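Side-chain contacts in putative sugar ABC transporter (Yersinia enterocolitica subsp. enterocolitica 8081, PDB 5ULB), which probably captures methylthioribose-like sugars for an ABC transporter and binds both anomers of the 5-seleno analogue: residues A[147-150]-A[156-159]; A[126-131]-A[160-165]; A[132-137]-A[233-238]; A[30-35]-A[216-221]. All coordinates share one frame; numbering follows the deposited sequence.

Contact 1: residues A[147-150]-A[156-159]; sequences KLWV and MERR
Trp149 and Met156, the latter modelled as selenomethionine, form the tight part of this contact. The indole NE1 donates to the backbone Met156 O over 2.9 Å, and the N-H...O angle of 167° makes it nearly straight. The carbonyl oxygen lies almost in the plane of the indole, whereas NE1 stands above the carbonyl plane, so the bond misses the lone-pair direction. Trp149 has CG anti to its own N (chi1 -179°), which carries the ring out to the helix. The selenium comes in obliquely beside the five-membered ring, 4.1 Å from its centroid, as a Met-aromatic contact; SE to Trp149 CD1 is 3.5 Å. The tightest non-hydrogen-bonded approach is at Val150, whose O lies 3.0 Å from Met156 CB; this buried oxygen has no polar partner in the model. The segments belong to the beta-alpha-beta unit of strands 143-148 and 173-179 with helix 154-169, and they meet just past the strand's C-terminal end. Here the Rossmann-like lobe carries its binding loops; Met156 and Arg159 line the pocket for both anomers of the sugar, and Val150 for the beta anomer. Val150 CG1 reaches Met156 CG more loosely, at 4.1 Å. The solvent side belongs to Glu157, whose carboxylate stands perpendicular to the indole at its edge. That approach is doubtful, because Glu157 has two conformers; in this one OE1 accepts from Gly152 N.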
loop_
_atom_site.group_PDB
_atom_site.type_symbol
_atom_site.label_atom_id
_atom_site.label_comp_id
_atom_site.label_asym_id
_atom_site.label_seq_id
_atom_site.Cartn_x
_atom_site.Cartn_y
_atom_site.Cartn_z
ATOM N N LYS A 147 -15.459 -5.306 -10.729
ATOM C CA LYS A 147 -14.626 -4.573 -9.782
ATOM C C LYS A 147 -14.146 -5.595 -8.713
ATOM O O LYS A 147 -14.905 -6.382 -8.212
ATOM C CB LYS A 147 -15.483 -3.465 -9.115
ATOM C CG LYS A 147 -14.750 -2.722 -7.990
ATOM C CD LYS A 147 -15.450 -1.464 -7.612
ATOM C CE LYS A 147 -16.802 -1.538 -7.046
ATOM N NZ LYS A 147 -16.879 -1.986 -5.733
ATOM N N LEU A 148 -12.846 -5.469 -8.426
ATOM C CA LEU A 148 -12.249 -6.265 -7.283
ATOM C C LEU A 148 -11.967 -5.259 -6.187
ATOM O O LEU A 148 -11.185 -4.315 -6.356
ATOM C CB LEU A 148 -10.976 -6.957 -7.694
ATOM C CG LEU A 148 -10.976 -7.636 -9.084
ATOM C CD1 LEU A 148 -9.601 -8.182 -9.458
ATOM C CD2 LEU A 148 -12.026 -8.734 -9.168
ATOM N N TRP A 149 -12.645 -5.434 -5.029
ATOM C CA TRP A 149 -12.713 -4.399 -4.038
ATOM C C TRP A 149 -13.244 -5.033 -2.697
ATOM O O TRP A 149 -13.975 -6.020 -2.782
ATOM C CB TRP A 149 -13.730 -3.323 -4.491
ATOM C CG TRP A 149 -13.946 -2.134 -3.632
ATOM C CD1 TRP A 149 -13.149 -1.039 -3.483
ATOM C CD2 TRP A 149 -15.021 -1.961 -2.665
ATOM N NE1 TRP A 149 -13.686 -0.242 -2.551
ATOM C CE2 TRP A 149 -14.845 -0.720 -2.024
ATOM C CE3 TRP A 149 -16.162 -2.708 -2.369
ATOM C CZ2 TRP A 149 -15.734 -0.225 -1.118
ATOM C CZ3 TRP A 149 -17.025 -2.245 -1.443
ATOM C CH2 TRP A 149 -16.799 -1.017 -0.849
ATOM N N VAL A 150 -12.856 -4.485 -1.613
ATOM C CA VAL A 150 -13.380 -4.886 -0.250
ATOM C C VAL A 150 -13.751 -3.656 0.534
ATOM O O VAL A 150 -12.987 -2.709 0.606
ATOM C CB VAL A 150 -12.393 -5.816 0.461
ATOM C CG1 VAL A 150 -11.047 -5.181 0.730
ATOM C CG2 VAL A 150 -12.972 -6.369 1.734
HETATM N N MSE A 156 -9.880 1.783 0.488
HETATM C CA MSE A 156 -10.962 1.195 -0.295
HETATM C C MSE A 156 -12.118 2.161 -0.344
HETATM O O MSE A 156 -12.786 2.293 -1.421
HETATM C CB MSE A 156 -11.370 -0.150 0.260
HETATM C CG MSE A 156 -10.296 -1.225 0.068
HETATM SE SE MSE A 156 -10.211 -1.742 -1.745
HETATM C CE MSE A 156 -8.406 -2.501 -1.776
ATOM N N GLU A 157 -12.473 2.819 0.717
ATOM C CA GLU A 157 -13.614 3.714 0.655
ATOM C C GLU A 157 -13.281 4.954 -0.224
ATOM O O GLU A 157 -14.154 5.409 -0.988
ATOM C CB GLU A 157 -14.120 4.031 2.057
ATOM C CG GLU A 157 -14.809 2.763 2.749
ATOM C CD GLU A 157 -16.128 2.083 2.066
ATOM O OE1 GLU A 157 -16.427 0.871 2.554
ATOM O OE2 GLU A 157 -16.877 2.708 1.045
ATOM N N ARG A 158 -12.045 5.449 -0.172
ATOM C CA ARG A 158 -11.701 6.564 -1.057
ATOM C C ARG A 158 -11.654 6.166 -2.519
ATOM O O ARG A 158 -12.078 6.928 -3.399
ATOM C CB ARG A 158 -10.380 7.123 -0.631
ATOM C CG ARG A 158 -10.381 7.886 0.758
ATOM C CD ARG A 158 -8.994 8.476 1.005
ATOM N NE ARG A 158 -7.956 7.601 1.253
ATOM C CZ ARG A 158 -7.524 7.124 2.486
ATOM N NH1 ARG A 158 -8.137 7.584 3.636
ATOM N NH2 ARG A 158 -6.450 6.081 2.563
ATOM N N ARG A 159 -11.153 4.977 -2.819
ATOM C CA ARG A 159 -11.165 4.479 -4.226
ATOM C C ARG A 159 -12.579 4.300 -4.710
ATOM O O ARG A 159 -12.894 4.663 -5.859
ATOM C CB ARG A 159 -10.386 3.206 -4.328
ATOM C CG ARG A 159 -8.899 3.433 -4.080
ATOM C CD ARG A 159 -8.040 2.222 -3.812
ATOM N NE ARG A 159 -6.747 2.591 -3.339
ATOM C CZ ARG A 159 -5.825 1.764 -2.890
ATOM N NH1 ARG A 159 -5.926 0.442 -3.061
ATOM N NH2 ARG A 159 -4.781 2.231 -2.263
#

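Contact 2: residues A[126-131]-A[160-165]; sequences SLTNES and QAAYQA
Thr128 and Ala162 have the nearest CA atoms of segments 126-131 and 160-165, 6.3 Å apart, and the axes of these short segments approach to 8.7 Å with a crossing angle of -41°. This spacing fits the small side chains at the crossing. Thr128 places its methyl anti to its own backbone N, so that CG2 points into the other helix and rests 3.7 Å from Ala162 CB. The same methyl lies 3.6 Å from Tyr163 N, over the backbone of the next residue. The hydroxyl of Thr128, on the other branch, also lies beside the alanine methyl, but its bond is spent on Asp124 O one turn earlier.

Asn129 follows at the margin. Its OD1 lies 4.4 Å from Ala162 CB, and the polar link goes through a water that donates to Asn129 OD1 and to Ala162 O, 2.8 Å from each. Ser131, further on, anchors the helix to Trp210 and not to the other segment, its OG bonding to Trp210 NE1 while donating over 2.7 Å to Leu127 O.

Tyr163 leads away from this crossing toward the sheet, where its OH bonds to Glu175 and its ring meets Phe132 edge-to-face. Helix 124-138 meanwhile lays Leu127 against strands 254-259 and 285-294, so the pair packs side by side over one lobe's sheet.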
loop_
_atom_site.group_PDB
_atom_site.type_symbol
_atom_site.label_atom_id
_atom_site.label_comp_id
_atom_site.label_asym_id
_atom_site.label_seq_id
_atom_site.Cartn_x
_atom_site.Cartn_y
_atom_site.Cartn_z
ATOM N N SER A 126 -6.445 9.844 -7.184
ATOM C CA SER A 126 -5.543 9.772 -8.377
ATOM C C SER A 126 -5.234 8.291 -8.783
ATOM O O SER A 126 -5.233 7.977 -9.976
ATOM C CB SER A 126 -4.272 10.514 -8.094
ATOM O OG SER A 126 -3.455 10.469 -9.248
ATOM N N LEU A 127 -5.004 7.438 -7.813
ATOM C CA LEU A 127 -4.795 5.998 -8.136
ATOM C C LEU A 127 -5.969 5.508 -8.957
ATOM O O LEU A 127 -5.787 4.708 -9.917
ATOM C CB LEU A 127 -4.640 5.140 -6.881
ATOM C CG LEU A 127 -3.399 5.358 -6.063
ATOM C CD1 LEU A 127 -3.460 4.570 -4.751
ATOM C CD2 LEU A 127 -2.129 5.012 -6.793
ATOM N N THR A 128 -7.200 5.853 -8.569
ATOM C CA THR A 128 -8.394 5.469 -9.274
ATOM C C THR A 128 -8.496 6.135 -10.644
ATOM O O THR A 128 -8.835 5.487 -11.619
ATOM C CB THR A 128 -9.630 5.759 -8.399
ATOM O OG1 THR A 128 -9.530 5.066 -7.164
ATOM C CG2 THR A 128 -10.902 5.456 -9.054
ATOM N N ASN A 129 -8.328 7.466 -10.634
ATOM C CA ASN A 129 -8.473 8.196 -11.891
ATOM C C ASN A 129 -7.523 7.684 -12.927
ATOM O O ASN A 129 -7.864 7.674 -14.123
ATOM C CB ASN A 129 -8.355 9.692 -11.622
ATOM C CG ASN A 129 -9.532 10.264 -10.812
ATOM O OD1 ASN A 129 -10.591 9.718 -10.789
ATOM N ND2 ASN A 129 -9.276 11.372 -10.118
ATOM N N GLU A 130 -6.279 7.340 -12.545
ATOM C CA GLU A 130 -5.328 6.881 -13.521
ATOM C C GLU A 130 -5.544 5.448 -13.993
ATOM O O GLU A 130 -5.226 5.052 -15.093
ATOM C CB GLU A 130 -3.915 7.087 -12.997
ATOM C CG GLU A 130 -3.530 8.527 -12.800
ATOM C CD GLU A 130 -3.779 9.551 -13.980
ATOM O OE1 GLU A 130 -3.591 9.244 -15.074
ATOM O OE2 GLU A 130 -4.168 10.739 -13.649
ATOM N N SER A 131 -6.039 4.578 -13.094
ATOM C CA SER A 131 -6.200 3.134 -13.401
ATOM C C SER A 131 -7.546 2.879 -14.052
ATOM O O SER A 131 -7.639 2.440 -15.219
ATOM C CB SER A 131 -6.006 2.272 -12.127
ATOM O OG SER A 131 -6.907 2.580 -11.114
ATOM N N GLN A 160 -13.471 3.761 -3.878
ATOM C CA GLN A 160 -14.851 3.559 -4.290
ATOM C C GLN A 160 -15.523 4.932 -4.574
ATOM O O GLN A 160 -16.264 5.015 -5.553
ATOM C CB GLN A 160 -15.635 2.865 -3.130
ATOM C CG GLN A 160 -17.123 2.653 -3.372
ATOM C CD GLN A 160 -17.395 1.696 -4.520
ATOM O OE1 GLN A 160 -16.551 0.870 -4.914
ATOM N NE2 GLN A 160 -18.639 1.683 -4.946
ATOM N N ALA A 161 -15.259 5.944 -3.787
ATOM C CA ALA A 161 -15.892 7.280 -4.027
ATOM C C ALA A 161 -15.412 7.826 -5.391
ATOM O O ALA A 161 -16.226 8.347 -6.169
ATOM C CB ALA A 161 -15.609 8.253 -2.915
ATOM N N ALA A 162 -14.103 7.707 -5.621
ATOM C CA ALA A 162 -13.580 8.212 -6.891
ATOM C C ALA A 162 -14.140 7.429 -8.078
ATOM O O ALA A 162 -14.431 7.989 -9.175
ATOM C CB ALA A 162 -12.064 8.206 -6.879
ATOM N N TYR A 163 -14.246 6.112 -7.944
ATOM C CA TYR A 163 -14.849 5.243 -8.920
ATOM C C TYR A 163 -16.290 5.623 -9.188
ATOM O O TYR A 163 -16.716 5.695 -10.386
ATOM C CB TYR A 163 -14.695 3.816 -8.436
ATOM C CG TYR A 163 -15.566 2.753 -9.119
ATOM C CD1 TYR A 163 -15.218 2.181 -10.365
ATOM C CD2 TYR A 163 -16.697 2.302 -8.488
ATOM C CE1 TYR A 163 -16.009 1.154 -10.867
ATOM C CE2 TYR A 163 -17.492 1.291 -9.046
ATOM C CZ TYR A 163 -17.079 0.733 -10.248
ATOM O OH TYR A 163 -17.799 -0.292 -10.798
ATOM N N GLN A 164 -17.097 5.850 -8.146
ATOM C CA GLN A 164 -18.495 6.208 -8.366
ATOM C C GLN A 164 -18.592 7.537 -9.151
ATOM O O GLN A 164 -19.473 7.661 -10.002
ATOM C CB GLN A 164 -19.243 6.312 -7.077
ATOM C CG GLN A 164 -19.553 4.984 -6.410
ATOM C CD GLN A 164 -20.537 4.072 -7.166
ATOM O OE1 GLN A 164 -20.437 2.803 -7.079
ATOM N NE2 GLN A 164 -21.462 4.678 -7.859
ATOM N N ALA A 165 -17.673 8.494 -8.880
ATOM C CA ALA A 165 -17.688 9.680 -9.720
ATOM C C ALA A 165 -17.434 9.429 -11.190
ATOM O O ALA A 165 -18.061 10.059 -12.089
ATOM C CB ALA A 165 -16.772 10.713 -9.102
HETATM O O HOH W 1 -13.064 10.363 -9.745
#

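Contact 3: residues A[132-137]-A[233-238]; sequences FGQLVK and KLYSID
Leu135 and Tyr235 meet through a CH-pi contact: Leu135 CB sits 3.8 Å from the centroid of the tyrosine ring and only 9° off its normal, so it covers the centre of one face. Leu135 CA lies over that same face, toward CZ and CE2, which brings the helix backbone close to the aromatic plane. Apolar contacts widen the cover. The Leu135 chain swings away from its own nitrogen (chi1 -174°), crosses the ring and puts CD1 3.8 Å from Tyr235 CD1. Gln134 contributes the aliphatic base of its side chain, with CG 4.0 Å from Tyr235 CE2. This is helix-on-sheet packing in an alpha/beta lobe: helix 124-138 lies on the sheet, parallel around strand 233-237, and Tyr235 is one of the side chains the strand turns to it. Just past the strand, Asp238 is one of the sugar-pocket residues. The polar interactions lie around these contacts. Tyr235 OH and Gln134 NE2 bond to opposite oxygens of the Asp138 carboxylate, just after the helical segment, which should limit the ring's swing. Within the strand, Ser236 OG donates to Ile237 O over 2.9 Å, from well above the carbonyl plane, and also bonds to Thr217 OG1.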
loop_
_atom_site.group_PDB
_atom_site.type_symbol
_atom_site.label_atom_id
_atom_site.label_comp_id
_atom_site.label_asym_id
_atom_site.label_seq_id
_atom_site.Cartn_x
_atom_site.Cartn_y
_atom_site.Cartn_z
ATOM N N PHE A 132 -8.600 3.195 -13.326
ATOM C CA PHE A 132 -9.924 3.118 -13.862
ATOM C C PHE A 132 -10.146 4.082 -15.034
ATOM O O PHE A 132 -10.843 3.771 -15.995
ATOM C CB PHE A 132 -11.018 3.285 -12.776
ATOM C CG PHE A 132 -12.402 2.977 -13.249
ATOM C CD1 PHE A 132 -12.743 1.695 -13.555
ATOM C CD2 PHE A 132 -13.361 3.989 -13.396
ATOM C CE1 PHE A 132 -13.959 1.404 -13.978
ATOM C CE2 PHE A 132 -14.613 3.677 -13.870
ATOM C CZ PHE A 132 -14.885 2.373 -14.184
ATOM N N GLY A 133 -9.548 5.258 -14.944
ATOM C CA GLY A 133 -9.649 6.159 -16.068
ATOM C C GLY A 133 -9.035 5.647 -17.307
ATOM O O GLY A 133 -9.491 5.930 -18.415
ATOM N N GLN A 134 -7.940 4.856 -17.225
ATOM C CA GLN A 134 -7.361 4.216 -18.426
ATOM C C GLN A 134 -8.307 3.242 -18.992
ATOM O O GLN A 134 -8.371 3.127 -20.228
ATOM C CB GLN A 134 -6.026 3.588 -18.124
ATOM C CG GLN A 134 -5.236 3.252 -19.385
ATOM C CD GLN A 134 -4.802 4.456 -20.216
ATOM O OE1 GLN A 134 -4.289 5.474 -19.618
ATOM N NE2 GLN A 134 -5.103 4.423 -21.458
ATOM N N LEU A 135 -9.030 2.519 -18.168
ATOM C CA LEU A 135 -10.055 1.593 -18.633
ATOM C C LEU A 135 -11.106 2.352 -19.476
ATOM O O LEU A 135 -11.535 2.027 -20.567
ATOM C CB LEU A 135 -10.636 0.822 -17.451
ATOM C CG LEU A 135 -11.637 -0.316 -17.692
ATOM C CD1 LEU A 135 -11.800 -1.072 -16.386
ATOM C CD2 LEU A 135 -12.975 0.178 -18.132
ATOM N N VAL A 136 -11.553 3.473 -18.911
ATOM C CA VAL A 136 -12.568 4.294 -19.592
ATOM C C VAL A 136 -12.045 4.725 -20.921
ATOM O O VAL A 136 -12.795 4.700 -21.919
ATOM C CB VAL A 136 -12.948 5.480 -18.718
ATOM C CG1 VAL A 136 -13.821 6.487 -19.500
ATOM C CG2 VAL A 136 -13.681 5.026 -17.394
ATOM N N LYS A 137 -10.818 5.258 -20.974
ATOM C CA LYS A 137 -10.204 5.752 -22.223
ATOM C C LYS A 137 -10.129 4.566 -23.214
ATOM O O LYS A 137 -10.515 4.701 -24.381
ATOM C CB LYS A 137 -8.820 6.227 -21.929
ATOM C CG LYS A 137 -8.704 7.540 -21.204
ATOM C CD LYS A 137 -7.210 7.940 -20.957
ATOM C CE LYS A 137 -7.111 9.253 -20.225
ATOM N NZ LYS A 137 -5.766 9.583 -19.863
ATOM N N LYS A 233 -9.433 -7.326 -20.308
ATOM C CA LYS A 233 -8.286 -6.534 -19.922
ATOM C C LYS A 233 -8.299 -6.132 -18.449
ATOM O O LYS A 233 -9.359 -5.835 -17.914
ATOM C CB LYS A 233 -8.194 -5.301 -20.847
ATOM C CG LYS A 233 -8.002 -5.703 -22.322
ATOM C CD LYS A 233 -6.954 -6.836 -22.565
ATOM C CE LYS A 233 -6.847 -7.286 -24.029
ATOM N NZ LYS A 233 -6.200 -8.671 -24.242
ATOM N N LEU A 234 -7.123 -6.141 -17.837
ATOM C CA LEU A 234 -6.978 -5.860 -16.430
ATOM C C LEU A 234 -6.284 -4.497 -16.155
ATOM O O LEU A 234 -5.257 -4.210 -16.798
ATOM C CB LEU A 234 -6.095 -6.867 -15.654
ATOM C CG LEU A 234 -6.467 -8.247 -15.592
ATOM C CD1 LEU A 234 -5.354 -9.127 -15.001
ATOM C CD2 LEU A 234 -7.743 -8.364 -14.752
ATOM N N TYR A 235 -6.847 -3.741 -15.228
ATOM C CA TYR A 235 -6.328 -2.420 -14.835
ATOM C C TYR A 235 -6.228 -2.465 -13.334
ATOM O O TYR A 235 -7.212 -2.690 -12.659
ATOM C CB TYR A 235 -7.335 -1.359 -15.294
ATOM C CG TYR A 235 -7.521 -1.298 -16.795
ATOM C CD1 TYR A 235 -8.313 -2.213 -17.441
ATOM C CD2 TYR A 235 -6.818 -0.397 -17.585
ATOM C CE1 TYR A 235 -8.426 -2.210 -18.826
ATOM C CE2 TYR A 235 -6.914 -0.388 -18.948
ATOM C CZ TYR A 235 -7.742 -1.282 -19.547
ATOM O OH TYR A 235 -7.833 -1.327 -20.911
ATOM N N SER A 236 -5.007 -2.190 -12.802
ATOM C CA SER A 236 -4.764 -2.338 -11.369
ATOM C C SER A 236 -4.177 -1.128 -10.712
ATOM O O SER A 236 -3.450 -0.330 -11.288
ATOM C CB SER A 236 -3.796 -3.575 -11.197
ATOM O OG SER A 236 -3.790 -4.079 -9.860
ATOM N N ILE A 237 -4.363 -1.141 -9.399
ATOM C CA ILE A 237 -3.606 -0.360 -8.419
ATOM C C ILE A 237 -2.556 -1.289 -7.783
ATOM O O ILE A 237 -2.802 -2.530 -7.673
ATOM C CB ILE A 237 -4.574 0.243 -7.404
ATOM C CG1 ILE A 237 -5.496 1.284 -8.125
ATOM C CG2 ILE A 237 -3.855 0.906 -6.242
ATOM C CD1 ILE A 237 -6.617 1.828 -7.332
ATOM N N ASP A 238 -1.454 -0.727 -7.419
ATOM C CA ASP A 238 -0.319 -1.370 -6.766
ATOM C C ASP A 238 0.677 -2.047 -7.695
ATOM O O ASP A 238 0.313 -2.350 -8.821
ATOM C CB ASP A 238 -0.667 -2.348 -5.634
ATOM C CG ASP A 238 -1.600 -1.830 -4.603
ATOM O OD1 ASP A 238 -1.408 -0.658 -4.132
ATOM O OD2 ASP A 238 -2.543 -2.608 -4.204
#

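Contact 4: residues A[30-35]-A[216-221]; sequences SDDNTT and FTQGAY
The N-terminal turn of helix 32-48, in one lobe of the binding protein, faces helix 214-226 of the other lobe, and segments 30-35 and 216-221 touch through one pair, Asp32 and Gln218. Gln218 NE2 donates to Asp32 OD2 over 3.0 Å. The bond is bent, with an N-H...O angle of 133°, and the nitrogen comes from above the carboxylate plane; the carboxylate and amide planes are turned 58° apart. The other end of the amide takes part through a water, which donates to Gln218 OE1 (2.8 Å) and accepts from Asp32 N (3.0 Å). Gln218 is extended beyond CG, which lets it span backbones whose nearest CA atoms, of Asp32 and Gln218, are 10.0 Å apart. In the two-lobed periplasmic binding protein fold, a bridge between lobes of this kind is consistent with the closed, sugar-bound state, and Asn33, one residue on, lines the pocket. Only 68 Å² is buried between the segments, so the link is slender; its one direct contact is the polar pair. Both groups have second partners on the Gln218 side: Asp243 OD1 accepts from Gln218 NE2, and Asp32 OD2 bonds to Ser240 OG. The helix start is fixed by Asp31 as N-cap. Its OD2 accepts from Thr34 N at 2.9 Å and its OD1 from Thr34 OG1 at 2.7 Å; Thr34 OG1 also bonds to Arg26. The helix N-terminus may help stabilise the negative charges of Asp31 and Asp32.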
loop_
_atom_site.group_PDB
_atom_site.type_symbol
_atom_site.label_atom_id
_atom_site.label_comp_id
_atom_site.label_asym_id
_atom_site.label_seq_id
_atom_site.Cartn_x
_atom_site.Cartn_y
_atom_site.Cartn_z
ATOM N N SER A 30 -0.088 -11.595 4.587
ATOM C CA SER A 30 1.184 -11.521 3.891
ATOM C C SER A 30 1.067 -11.395 2.387
ATOM O O SER A 30 1.815 -12.055 1.647
ATOM C CB SER A 30 2.081 -12.672 4.343
ATOM O OG SER A 30 1.432 -13.917 4.093
ATOM N N ASP A 31 0.194 -10.541 1.932
ATOM C CA ASP A 31 0.129 -10.202 0.512
ATOM C C ASP A 31 1.419 -9.479 0.086
ATOM O O ASP A 31 2.186 -9.015 0.914
ATOM C CB ASP A 31 -1.095 -9.331 0.269
ATOM C CG ASP A 31 -1.061 -8.042 1.029
ATOM O OD1 ASP A 31 -1.387 -8.072 2.246
ATOM O OD2 ASP A 31 -0.624 -7.001 0.464
ATOM N N ASP A 32 1.648 -9.342 -1.215
ATOM C CA ASP A 32 2.856 -8.739 -1.714
ATOM C C ASP A 32 2.999 -7.254 -1.303
ATOM O O ASP A 32 4.138 -6.790 -1.067
ATOM C CB ASP A 32 2.965 -8.821 -3.208
ATOM C CG ASP A 32 3.123 -10.238 -3.740
ATOM O OD1 ASP A 32 3.387 -11.169 -2.950
ATOM O OD2 ASP A 32 3.106 -10.347 -5.027
ATOM N N ASN A 33 1.882 -6.531 -1.271
ATOM C CA ASN A 33 1.980 -5.120 -0.881
ATOM C C ASN A 33 2.481 -5.017 0.553
ATOM O O ASN A 33 3.367 -4.243 0.853
ATOM C CB ASN A 33 0.596 -4.457 -1.046
ATOM C CG ASN A 33 0.667 -2.947 -0.880
ATOM O OD1 ASN A 33 0.401 -2.431 0.190
ATOM N ND2 ASN A 33 0.896 -2.269 -2.047
ATOM N N THR A 34 1.864 -5.812 1.441
ATOM C CA THR A 34 2.257 -5.863 2.794
ATOM C C THR A 34 3.719 -6.283 2.977
ATOM O O THR A 34 4.467 -5.716 3.802
ATOM C CB THR A 34 1.301 -6.809 3.602
ATOM O OG1 THR A 34 0.004 -6.225 3.602
ATOM C CG2 THR A 34 1.806 -7.037 5.005
ATOM N N THR A 35 4.113 -7.339 2.276
ATOM C CA THR A 35 5.434 -7.828 2.359
ATOM C C THR A 35 6.497 -6.706 2.030
ATOM O O THR A 35 7.503 -6.548 2.715
ATOM C CB THR A 35 5.644 -9.100 1.479
ATOM O OG1 THR A 35 4.674 -10.054 1.946
ATOM C CG2 THR A 35 7.032 -9.587 1.490
ATOM N N PHE A 216 -5.776 -8.812 -5.347
ATOM C CA PHE A 216 -6.928 -9.198 -6.118
ATOM C C PHE A 216 -6.570 -9.388 -7.585
ATOM O O PHE A 216 -6.967 -10.413 -8.171
ATOM C CB PHE A 216 -8.058 -8.140 -6.021
ATOM C CG PHE A 216 -8.657 -7.893 -4.657
ATOM C CD1 PHE A 216 -8.847 -8.902 -3.733
ATOM C CD2 PHE A 216 -9.101 -6.614 -4.288
ATOM C CE1 PHE A 216 -9.482 -8.659 -2.531
ATOM C CE2 PHE A 216 -9.721 -6.364 -3.101
ATOM C CZ PHE A 216 -9.914 -7.395 -2.229
ATOM N N THR A 217 -5.864 -8.463 -8.182
ATOM C CA THR A 217 -5.587 -8.534 -9.590
ATOM C C THR A 217 -4.753 -9.772 -9.907
ATOM O O THR A 217 -4.993 -10.392 -10.943
ATOM C CB THR A 217 -4.851 -7.280 -10.037
ATOM O OG1 THR A 217 -5.567 -6.140 -9.526
ATOM C CG2 THR A 217 -4.774 -7.192 -11.550
ATOM N N GLN A 218 -3.829 -10.160 -9.012
ATOM C CA GLN A 218 -3.091 -11.382 -9.253
ATOM C C GLN A 218 -4.011 -12.579 -9.361
ATOM O O GLN A 218 -3.770 -13.491 -10.202
ATOM C CB GLN A 218 -2.084 -11.571 -8.124
ATOM C CG GLN A 218 -0.895 -10.639 -8.149
ATOM C CD GLN A 218 -0.172 -10.507 -6.822
ATOM O OE1 GLN A 218 -0.533 -11.198 -5.810
ATOM N NE2 GLN A 218 0.802 -9.619 -6.772
ATOM N N GLY A 219 -4.993 -12.652 -8.470
ATOM C CA GLY A 219 -5.916 -13.775 -8.572
ATOM C C GLY A 219 -6.758 -13.731 -9.799
ATOM O O GLY A 219 -7.073 -14.757 -10.475
ATOM N N ALA A 220 -7.263 -12.516 -10.168
ATOM C CA ALA A 220 -8.016 -12.413 -11.440
ATOM C C ALA A 220 -7.187 -12.811 -12.609
ATOM O O ALA A 220 -7.719 -13.461 -13.513
ATOM C CB ALA A 220 -8.525 -11.011 -11.595
ATOM N N TYR A 221 -5.946 -12.422 -12.648
ATOM C CA TYR A 221 -5.032 -12.787 -13.720
ATOM C C TYR A 221 -4.943 -14.318 -13.915
ATOM O O TYR A 221 -5.065 -14.860 -14.993
ATOM C CB TYR A 221 -3.649 -12.199 -13.485
ATOM C CG TYR A 221 -2.663 -12.517 -14.566
ATOM C CD1 TYR A 221 -1.940 -13.743 -14.568
ATOM C CD2 TYR A 221 -2.456 -11.688 -15.638
ATOM C CE1 TYR A 221 -1.110 -14.107 -15.568
ATOM C CE2 TYR A 221 -1.547 -12.030 -16.628
ATOM C CZ TYR A 221 -0.888 -13.255 -16.614
ATOM O OH TYR A 221 -0.083 -13.559 -17.622
HETATM O O HOH W 2 -0.335 -10.324 -3.188
#

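In the fold
Contacts 1, 2 and 3 cluster in one lobe: their centres lie about 9 Å (1 to 2), about 10 Å (2 to 3) and about 13 Å (1 to 3) apart. Contacts 1 and 2 share helix 154-169, contacts 2 and 3 share helix 124-138, and contacts 1 and 3 reach the same sheet. Contact 4, about 14 to 19 Å from the others between centres, joins the segments farthest apart in sequence, with 30-35 in the other lobe. Along the chain, 30-35 comes first, then 126-131 and 132-137, then 147-150, 156-159 and 160-165, and finally 216-221 and 233-238. Contacts 1 and 3 place pocket residues on one lobe; contact 4 places Asn33 on the other, beside the bridge.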